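Local coordinates for type III secretion system effector protein ExoU (Pseudomonas fluorescens, PDB 4QMK) that probably acts as a secreted patatin-like phospholipase that reaches the host plasma membrane by binding phosphatidylinositol 4,5-bisphosphate, at residues A225-L230 against M268-A273; V99-S104 against Q242-G247; S115-K120 against R193-A198. All blocks are in the same frame, centred on the assembly; numbering follows the deposited sequence.

Contact 1 (A225-L230 against M268-A273); sequences ATFRDL and MDIGRA
Two helix N-termini of the patatin-like phospholipase domain are held side by side here, joined by a single bridge between their cap residues, Thr226 and Asp269. Helix 227-236 and helix 270-278 start just beyond them. Ile270 N donates to Ala225 O at 3.1 Å, in the carbonyl plane. The return bond, Phe227 N to Met268 O, is weak at 3.4 Å. A water adds a third link by donating to both Ala225 O and Asp269 OD1.

Each helix is capped by its own segment. Thr226 and Asp229 form a capping box. Thr226 N gives a bond to Asp229 OD2 from above the carboxylate plane, and the return bond from Asp229 N to Thr226 OG1 is weak. In the other helix Asp269 OD2 takes Arg272 N at 3.1 Å with its anti lone pair, and Gly271 N more weakly. The same oxygen also makes a salt bridge with Arg189, so the cap is probably held as an anion.

Beside the bridge lies an apolar cluster. Ile270 CG1 sits between the backbone N and the carbonyl carbon (chi1 66°), which leaves CG2 beside the N. Ile270 CG2 rests over the centre of the Phe227 ring, 4.0 Å from its centroid and 2° off the normal, a CH-pi contact. The other branch ends at Ile270 CD1, which meets Leu230 CD1 at 4.1 Å. Leu243 of strand 242-251 also touches Phe227, Leu230 and Ile270. At the edge of the Phe227 ring, CZ meets Ala273 CB at 3.5 Å.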
loop_
_atom_site.group_PDB
_atom_site.type_symbol
_atom_site.label_atom_id
_atom_site.label_comp_id
_atom_site.label_asym_id
_atom_site.label_seq_id
_atom_site.Cartn_x
_atom_site.Cartn_y
_atom_site.Cartn_z
ATOM N N ALA A 225 -3.465 11.081 11.755
ATOM C CA ALA A 225 -4.135 11.347 10.485
ATOM C C ALA A 225 -3.197 11.110 9.284
ATOM O O ALA A 225 -1.990 11.402 9.347
ATOM C CB ALA A 225 -4.642 12.774 10.448
ATOM N N THR A 226 -3.762 10.553 8.218
ATOM C CA THR A 226 -3.040 10.386 6.973
ATOM C C THR A 226 -3.578 11.368 5.970
ATOM O O THR A 226 -4.594 12.020 6.208
ATOM C CB THR A 226 -3.205 8.995 6.382
ATOM O OG1 THR A 226 -4.604 8.704 6.222
ATOM C CG2 THR A 226 -2.545 7.957 7.267
ATOM N N PHE A 227 -2.904 11.460 4.834
ATOM C CA PHE A 227 -3.326 12.321 3.754
ATOM C C PHE A 227 -4.678 11.887 3.216
ATOM O O PHE A 227 -5.476 12.720 2.856
ATOM C CB PHE A 227 -2.297 12.293 2.602
ATOM C CG PHE A 227 -0.967 12.916 2.952
ATOM C CD1 PHE A 227 -0.764 14.234 2.812
ATOM C CD2 PHE A 227 0.048 12.165 3.415
ATOM C CE1 PHE A 227 0.441 14.824 3.147
ATOM C CE2 PHE A 227 1.276 12.744 3.753
ATOM C CZ PHE A 227 1.469 14.063 3.604
ATOM N N ARG A 228 -4.934 10.585 3.182
ATOM C CA ARG A 228 -6.208 10.085 2.682
ATOM C C ARG A 228 -7.334 10.466 3.608
ATOM O O ARG A 228 -8.444 10.670 3.143
ATOM C CB ARG A 228 -6.248 8.549 2.468
ATOM C CG ARG A 228 -7.405 8.123 1.533
ATOM C CD ARG A 228 -7.845 6.656 1.652
ATOM N NE ARG A 228 -6.818 5.669 1.279
ATOM C CZ ARG A 228 -6.452 5.374 0.021
ATOM N NH1 ARG A 228 -6.979 6.020 -1.020
ATOM N NH2 ARG A 228 -5.521 4.453 -0.202
ATOM N N ASP A 229 -7.079 10.500 4.916
ATOM C CA ASP A 229 -8.114 10.881 5.849
ATOM C C ASP A 229 -8.516 12.280 5.575
ATOM O O ASP A 229 -9.702 12.600 5.570
ATOM C CB ASP A 229 -7.626 10.819 7.300
ATOM C CG ASP A 229 -7.440 9.427 7.788
ATOM O OD1 ASP A 229 -8.140 8.518 7.271
ATOM O OD2 ASP A 229 -6.575 9.225 8.674
ATOM N N LEU A 230 -7.516 13.140 5.430
ATOM C CA LEU A 230 -7.769 14.539 5.171
ATOM C C LEU A 230 -8.628 14.728 3.923
ATOM O O LEU A 230 -9.650 15.370 3.987
ATOM C CB LEU A 230 -6.446 15.316 5.090
ATOM C CG LEU A 230 -5.752 15.605 6.434
ATOM C CD1 LEU A 230 -4.537 16.486 6.234
ATOM C CD2 LEU A 230 -6.675 16.304 7.391
ATOM N N MET A 268 0.064 7.617 4.369
ATOM C CA MET A 268 1.153 8.073 5.192
ATOM C C MET A 268 0.723 9.063 6.232
ATOM O O MET A 268 -0.105 9.914 5.964
ATOM C CB MET A 268 2.222 8.755 4.367
ATOM C CG MET A 268 3.494 8.851 5.180
ATOM S SD MET A 268 4.684 9.763 4.324
ATOM C CE MET A 268 6.158 9.389 5.275
ATOM N N ASP A 269 1.352 8.966 7.397
ATOM C CA ASP A 269 1.113 9.825 8.516
ATOM C C ASP A 269 1.616 11.184 8.155
ATOM O O ASP A 269 2.733 11.317 7.627
ATOM C CB ASP A 269 1.898 9.292 9.719
ATOM C CG ASP A 269 1.621 10.064 10.975
ATOM O OD1 ASP A 269 0.598 9.796 11.630
ATOM O OD2 ASP A 269 2.436 10.937 11.331
ATOM N N ILE A 270 0.815 12.208 8.423
ATOM C CA ILE A 270 1.195 13.572 8.033
ATOM C C ILE A 270 2.318 14.143 8.864
ATOM O O ILE A 270 3.121 14.941 8.371
ATOM C CB ILE A 270 -0.006 14.523 7.971
ATOM C CG1 ILE A 270 -0.631 14.765 9.332
ATOM C CG2 ILE A 270 -1.095 13.922 7.073
ATOM C CD1 ILE A 270 -1.832 15.702 9.265
ATOM N N GLY A 271 2.395 13.726 10.123
ATOM C CA GLY A 271 3.436 14.215 11.028
ATOM C C GLY A 271 4.795 13.783 10.557
ATOM O O GLY A 271 5.728 14.590 10.445
ATOM N N ARG A 272 4.875 12.508 10.237
ATOM C CA ARG A 272 6.095 11.909 9.731
ATOM C C ARG A 272 6.485 12.606 8.407
ATOM O O ARG A 272 7.665 12.928 8.206
ATOM C CB ARG A 272 5.872 10.391 9.602
ATOM C CG ARG A 272 7.010 9.523 9.068
ATOM C CD ARG A 272 8.384 9.858 9.620
ATOM N NE ARG A 272 8.513 9.567 11.036
ATOM C CZ ARG A 272 8.925 8.415 11.555
ATOM N NH1 ARG A 272 9.258 7.383 10.801
ATOM N NH2 ARG A 272 8.993 8.314 12.863
ATOM N N ALA A 273 5.496 12.883 7.538
ATOM C CA ALA A 273 5.732 13.546 6.263
ATOM C C ALA A 273 6.355 14.896 6.458
ATOM O O ALA A 273 7.228 15.309 5.675
ATOM C CB ALA A 273 4.426 13.751 5.526
HETATM O O HOH W 1 -0.336 12.246 11.885
#

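Contact 2 (V99-S104 against Q242-G247); sequences VVSGSS and QLNITG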
loop_
_atom_site.group_PDB
_atom_site.type_symbol
_atom_site.label_atom_id
_atom_site.label_comp_id
_atom_site.label_asym_id
_atom_site.label_seq_id
_atom_site.Cartn_x
_atom_site.Cartn_y
_atom_site.Cartn_z
ATOM N N VAL A 99 -7.162 23.347 -0.236
ATOM C CA VAL A 99 -5.967 22.576 -0.193
ATOM C C VAL A 99 -4.907 23.454 0.413
ATOM O O VAL A 99 -4.784 24.648 0.070
ATOM C CB VAL A 99 -5.502 22.254 -1.611
ATOM C CG1 VAL A 99 -4.399 21.224 -1.595
ATOM C CG2 VAL A 99 -6.649 21.761 -2.448
ATOM N N VAL A 100 -4.134 22.893 1.310
ATOM C CA VAL A 100 -3.057 23.646 1.882
ATOM C C VAL A 100 -1.747 22.962 1.529
ATOM O O VAL A 100 -1.599 21.768 1.762
ATOM C CB VAL A 100 -3.202 23.735 3.398
ATOM C CG1 VAL A 100 -2.071 24.588 3.972
ATOM C CG2 VAL A 100 -4.551 24.317 3.723
ATOM N N SER A 101 -0.804 23.715 0.984
ATOM C CA SER A 101 0.502 23.133 0.696
ATOM C C SER A 101 1.556 23.753 1.548
ATOM O O SER A 101 1.558 24.970 1.792
ATOM C CB SER A 101 0.865 23.343 -0.755
ATOM O OG SER A 101 -0.084 22.691 -1.562
ATOM N N GLY A 102 2.483 22.945 1.985
ATOM C CA GLY A 102 3.531 23.461 2.838
ATOM C C GLY A 102 4.840 22.957 2.386
ATOM O O GLY A 102 5.006 21.770 2.177
ATOM N N SER A 103 5.785 23.848 2.229
ATOM C CA SER A 103 7.105 23.443 1.748
ATOM C C SER A 103 8.161 23.526 2.800
ATOM O O SER A 103 8.152 24.432 3.634
ATOM C CB SER A 103 7.547 24.289 0.578
ATOM O OG SER A 103 8.934 24.162 0.538
ATOM N N SER A 104 9.069 22.573 2.772
ATOM C CA SER A 104 10.152 22.512 3.782
ATOM C C SER A 104 9.588 22.693 5.178
ATOM O O SER A 104 8.650 21.976 5.543
ATOM C CB SER A 104 11.263 23.529 3.489
ATOM O OG SER A 104 11.817 23.222 2.232
ATOM N N GLN A 242 -7.453 19.370 2.223
ATOM C CA GLN A 242 -6.480 18.401 1.714
ATOM C C GLN A 242 -5.114 18.987 1.947
ATOM O O GLN A 242 -4.982 20.210 2.116
ATOM C CB GLN A 242 -6.667 18.129 0.252
ATOM C CG GLN A 242 -8.034 17.606 -0.079
ATOM C CD GLN A 242 -8.217 17.510 -1.551
ATOM O OE1 GLN A 242 -7.337 17.059 -2.274
ATOM N NE2 GLN A 242 -9.329 17.982 -2.016
ATOM N N LEU A 243 -4.101 18.139 1.943
ATOM C CA LEU A 243 -2.763 18.606 2.290
ATOM C C LEU A 243 -1.726 18.084 1.340
ATOM O O LEU A 243 -1.773 16.904 0.980
ATOM C CB LEU A 243 -2.423 18.147 3.699
ATOM C CG LEU A 243 -0.995 18.393 4.226
ATOM C CD1 LEU A 243 -0.737 19.877 4.377
ATOM C CD2 LEU A 243 -0.829 17.715 5.559
ATOM N N ASN A 244 -0.807 18.972 0.941
ATOM C CA ASN A 244 0.406 18.617 0.230
ATOM C C ASN A 244 1.564 19.055 1.048
ATOM O O ASN A 244 1.699 20.223 1.364
ATOM C CB ASN A 244 0.561 19.415 -1.042
ATOM C CG ASN A 244 -0.276 18.915 -2.104
ATOM O OD1 ASN A 244 0.029 17.925 -2.706
ATOM N ND2 ASN A 244 -1.363 19.565 -2.325
ATOM N N ILE A 245 2.463 18.147 1.309
ATOM C CA ILE A 245 3.687 18.478 1.924
ATOM C C ILE A 245 4.784 18.250 0.873
ATOM O O ILE A 245 4.847 17.206 0.213
ATOM C CB ILE A 245 3.888 17.646 3.161
ATOM C CG1 ILE A 245 2.892 18.113 4.166
ATOM C CG2 ILE A 245 5.315 17.817 3.694
ATOM C CD1 ILE A 245 3.144 17.593 5.572
ATOM N N THR A 246 5.647 19.233 0.731
ATOM C CA THR A 246 6.638 19.231 -0.326
ATOM C C THR A 246 7.997 19.620 0.142
ATOM O O THR A 246 8.150 20.246 1.167
ATOM C CB THR A 246 6.188 20.242 -1.383
ATOM O OG1 THR A 246 4.936 19.786 -1.913
ATOM C CG2 THR A 246 7.162 20.331 -2.506
ATOM N N GLY A 247 9.005 19.253 -0.611
ATOM C CA GLY A 247 10.340 19.715 -0.297
ATOM C C GLY A 247 11.382 19.298 -1.257
ATOM O O GLY A 247 11.154 18.428 -2.083
#
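Parallel strands 99-103 and 242-251 pair here in the central mixed sheet of the patatin-like domain. Strand 99-103 leads into a GxSxG pattern, Gly102 to Gly106, consistent with the nucleophile elbow of this family.

Backbone bonds make a ladder of five. Gln242 O, Asn244 O and Thr246 O accept from Val100 N, Gly102 N and Ser104 N. Val100 O and Gly102 O accept from Asn244 N and Thr246 N. Val100 N lies 2.9 Å from Gln242 O. Ser104 N to Thr246 O extends the pairing to the putative elbow, where Ser277 OG bonds to both Ser104 O and Thr246 O.

Val100, Leu243 and Ile245 put apolar side chains on one face, which helix 107-114 and helix 270-278 cover. Leu243 CD1 reaches back over the ladder to within 3.3 Å of Val100 O, a carbon-to-oxygen contact.

Polar groups lie on the other face. Ser101 OG bonds to His68, and Asn244 OD1 bonds to Asn261. Asn244 CG stands beside its backbone N (chi1 -78°), which carries the amide along the strand toward Val99. Asn244 CB lies 3.4 Å from Ser101 OG, and Asn244 ND2 meets Val99 CG1 at 3.5 Å.

Contact 3 (S115-K120 against R193-A198); sequences SGMDAK and RQSILA
With chi1 at 169°, Ser195 points OG away from its own backbone N and out from helix 183-201, to the carbonyl of Ser115. The facing segment holds the Schellman motif that ends helix 107-114, within the patatin-like domain. Gly116 has the positive phi of that motif, 96°, and the chain turns there toward helix 119-127.

One side-chain hydrogen bond spans the contact. Ser195 OG donates to Ser115 O at 2.6 Å. It comes from well above the carbonyl plane, 54° out of it, and not along a lone pair. Helix 183-201 therefore holds the turn after helix 107-114 by a main-chain oxygen. His199, one turn further along helix 183-201, bonds to Gly116 O, so two successive carbonyls of the turn are held by the same helix.

Ser115 OG does not face Ser195; it bonds back to Ala111 O in the last turn of helix 107-114. Carbon atoms lie close to the two bonded oxygens. Ile196 CG1 comes within 3.9 Å of Ser115 O. Leu219 of helix 210-221 also packs on Ile196. The Met117 chain bends at its thioether, and its side chain packs on Phe122 and Leu125 of helix 119-127. Nearer its root, Met117 CG passes 4.2 Å from Ser195 OG.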
loop_
_atom_site.group_PDB
_atom_site.type_symbol
_atom_site.label_atom_id
_atom_site.label_comp_id
_atom_site.label_asym_id
_atom_site.label_seq_id
_atom_site.Cartn_x
_atom_site.Cartn_y
_atom_site.Cartn_z
ATOM N N SER A 115 -5.666 20.460 9.206
ATOM C CA SER A 115 -6.383 19.742 10.239
ATOM C C SER A 115 -7.511 20.535 10.830
ATOM O O SER A 115 -8.262 20.037 11.688
ATOM C CB SER A 115 -5.432 19.369 11.382
ATOM O OG SER A 115 -4.513 18.392 10.936
ATOM N N GLY A 116 -7.622 21.780 10.435
ATOM C CA GLY A 116 -8.747 22.588 10.872
ATOM C C GLY A 116 -8.487 23.457 12.077
ATOM O O GLY A 116 -9.417 23.883 12.688
ATOM N N MET A 117 -7.233 23.738 12.406
ATOM C CA MET A 117 -6.952 24.655 13.487
ATOM C C MET A 117 -7.358 26.048 13.066
ATOM O O MET A 117 -6.938 26.508 12.018
ATOM C CB MET A 117 -5.451 24.649 13.893
ATOM C CG MET A 117 -5.048 23.443 14.710
ATOM S SD MET A 117 -3.425 23.551 15.521
ATOM C CE MET A 117 -3.448 25.223 16.112
ATOM N N ASP A 118 -8.102 26.748 13.926
ATOM C CA ASP A 118 -8.486 28.142 13.699
ATOM C C ASP A 118 -7.325 29.113 14.039
ATOM O O ASP A 118 -6.295 28.728 14.588
ATOM C CB ASP A 118 -9.807 28.503 14.431
ATOM C CG ASP A 118 -9.654 28.715 15.970
ATOM O OD1 ASP A 118 -8.545 28.845 16.548
ATOM O OD2 ASP A 118 -10.723 28.773 16.628
ATOM N N ALA A 119 -7.529 30.380 13.743
ATOM C CA ALA A 119 -6.484 31.362 13.877
ATOM C C ALA A 119 -5.958 31.481 15.290
ATOM O O ALA A 119 -4.746 31.552 15.524
ATOM C CB ALA A 119 -6.983 32.713 13.368
ATOM N N LYS A 120 -6.873 31.510 16.232
ATOM C CA LYS A 120 -6.525 31.706 17.613
ATOM C C LYS A 120 -5.700 30.534 18.163
ATOM O O LYS A 120 -4.613 30.740 18.688
ATOM C CB LYS A 120 -7.820 31.981 18.344
ATOM C CG LYS A 120 -8.692 32.869 17.437
ATOM C CD LYS A 120 -9.396 34.003 18.172
ATOM C CE LYS A 120 -10.043 34.977 17.196
ATOM N NZ LYS A 120 -10.741 36.068 17.916
ATOM N N ARG A 193 -4.946 15.440 15.506
ATOM C CA ARG A 193 -5.960 14.497 16.062
ATOM C C ARG A 193 -7.043 15.265 16.845
ATOM O O ARG A 193 -8.246 15.170 16.525
ATOM C CB ARG A 193 -5.295 13.469 17.003
ATOM C CG ARG A 193 -6.032 12.143 17.156
ATOM C CD ARG A 193 -5.594 11.290 18.358
ATOM N NE ARG A 193 -4.223 11.515 18.789
ATOM C CZ ARG A 193 -3.124 10.945 18.284
ATOM N NH1 ARG A 193 -1.941 11.269 18.794
ATOM N NH2 ARG A 193 -3.177 10.065 17.285
ATOM N N GLN A 194 -6.612 16.018 17.868
ATOM C CA GLN A 194 -7.532 16.754 18.723
ATOM C C GLN A 194 -8.421 17.624 17.866
ATOM O O GLN A 194 -9.646 17.463 17.869
ATOM C CB GLN A 194 -6.731 17.515 19.765
ATOM C CG GLN A 194 -7.318 18.776 20.364
ATOM C CD GLN A 194 -6.427 19.292 21.492
ATOM O OE1 GLN A 194 -5.227 18.977 21.562
ATOM N NE2 GLN A 194 -7.013 20.072 22.392
ATOM N N SER A 195 -7.786 18.458 17.045
ATOM C CA SER A 195 -8.494 19.353 16.118
ATOM C C SER A 195 -9.488 18.623 15.253
ATOM O O SER A 195 -10.639 19.024 15.178
ATOM C CB SER A 195 -7.500 20.060 15.235
ATOM O OG SER A 195 -8.165 20.712 14.187
ATOM N N ILE A 196 -9.060 17.527 14.638
ATOM C CA ILE A 196 -9.941 16.747 13.770
ATOM C C ILE A 196 -11.122 16.140 14.515
ATOM O O ILE A 196 -12.269 16.215 14.069
ATOM C CB ILE A 196 -9.180 15.612 13.095
ATOM C CG1 ILE A 196 -8.345 16.151 11.952
ATOM C CG2 ILE A 196 -10.137 14.574 12.540
ATOM C CD1 ILE A 196 -7.383 15.142 11.367
ATOM N N LEU A 197 -10.851 15.528 15.662
ATOM C CA LEU A 197 -11.926 14.925 16.450
ATOM C C LEU A 197 -12.978 15.962 16.816
ATOM O O LEU A 197 -14.177 15.730 16.621
ATOM C CB LEU A 197 -11.377 14.238 17.695
ATOM C CG LEU A 197 -10.575 12.978 17.380
ATOM C CD1 LEU A 197 -10.033 12.320 18.635
ATOM C CD2 LEU A 197 -11.370 11.968 16.584
ATOM N N ALA A 198 -12.526 17.096 17.346
ATOM C CA ALA A 198 -13.421 18.183 17.698
ATOM C C ALA A 198 -14.319 18.483 16.495
ATOM O O ALA A 198 -15.537 18.509 16.612
ATOM C CB ALA A 198 -12.623 19.417 18.108
#

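Overall arrangement
All three contacts lie in the patatin-like domain. Contact 2 is nearest the centre of the chain and builds the sheet itself, by main-chain bonds. Contact 1 is buried against that sheet, where Ala273 packs on Ile245. It combines helix caps with apolar packing. Contact 3 is farther out, its centre about 22 Å from the centre of the chain, and is the smallest; it relies on one serine hydroxyl. It is buried nonetheless. Ile196 CD1 links it to contact 1, reaching Ala225 CB at 3.7 Å. Contacts 2 and 3 do not touch, though contact 3 is nested in the loop that contact 2 closes.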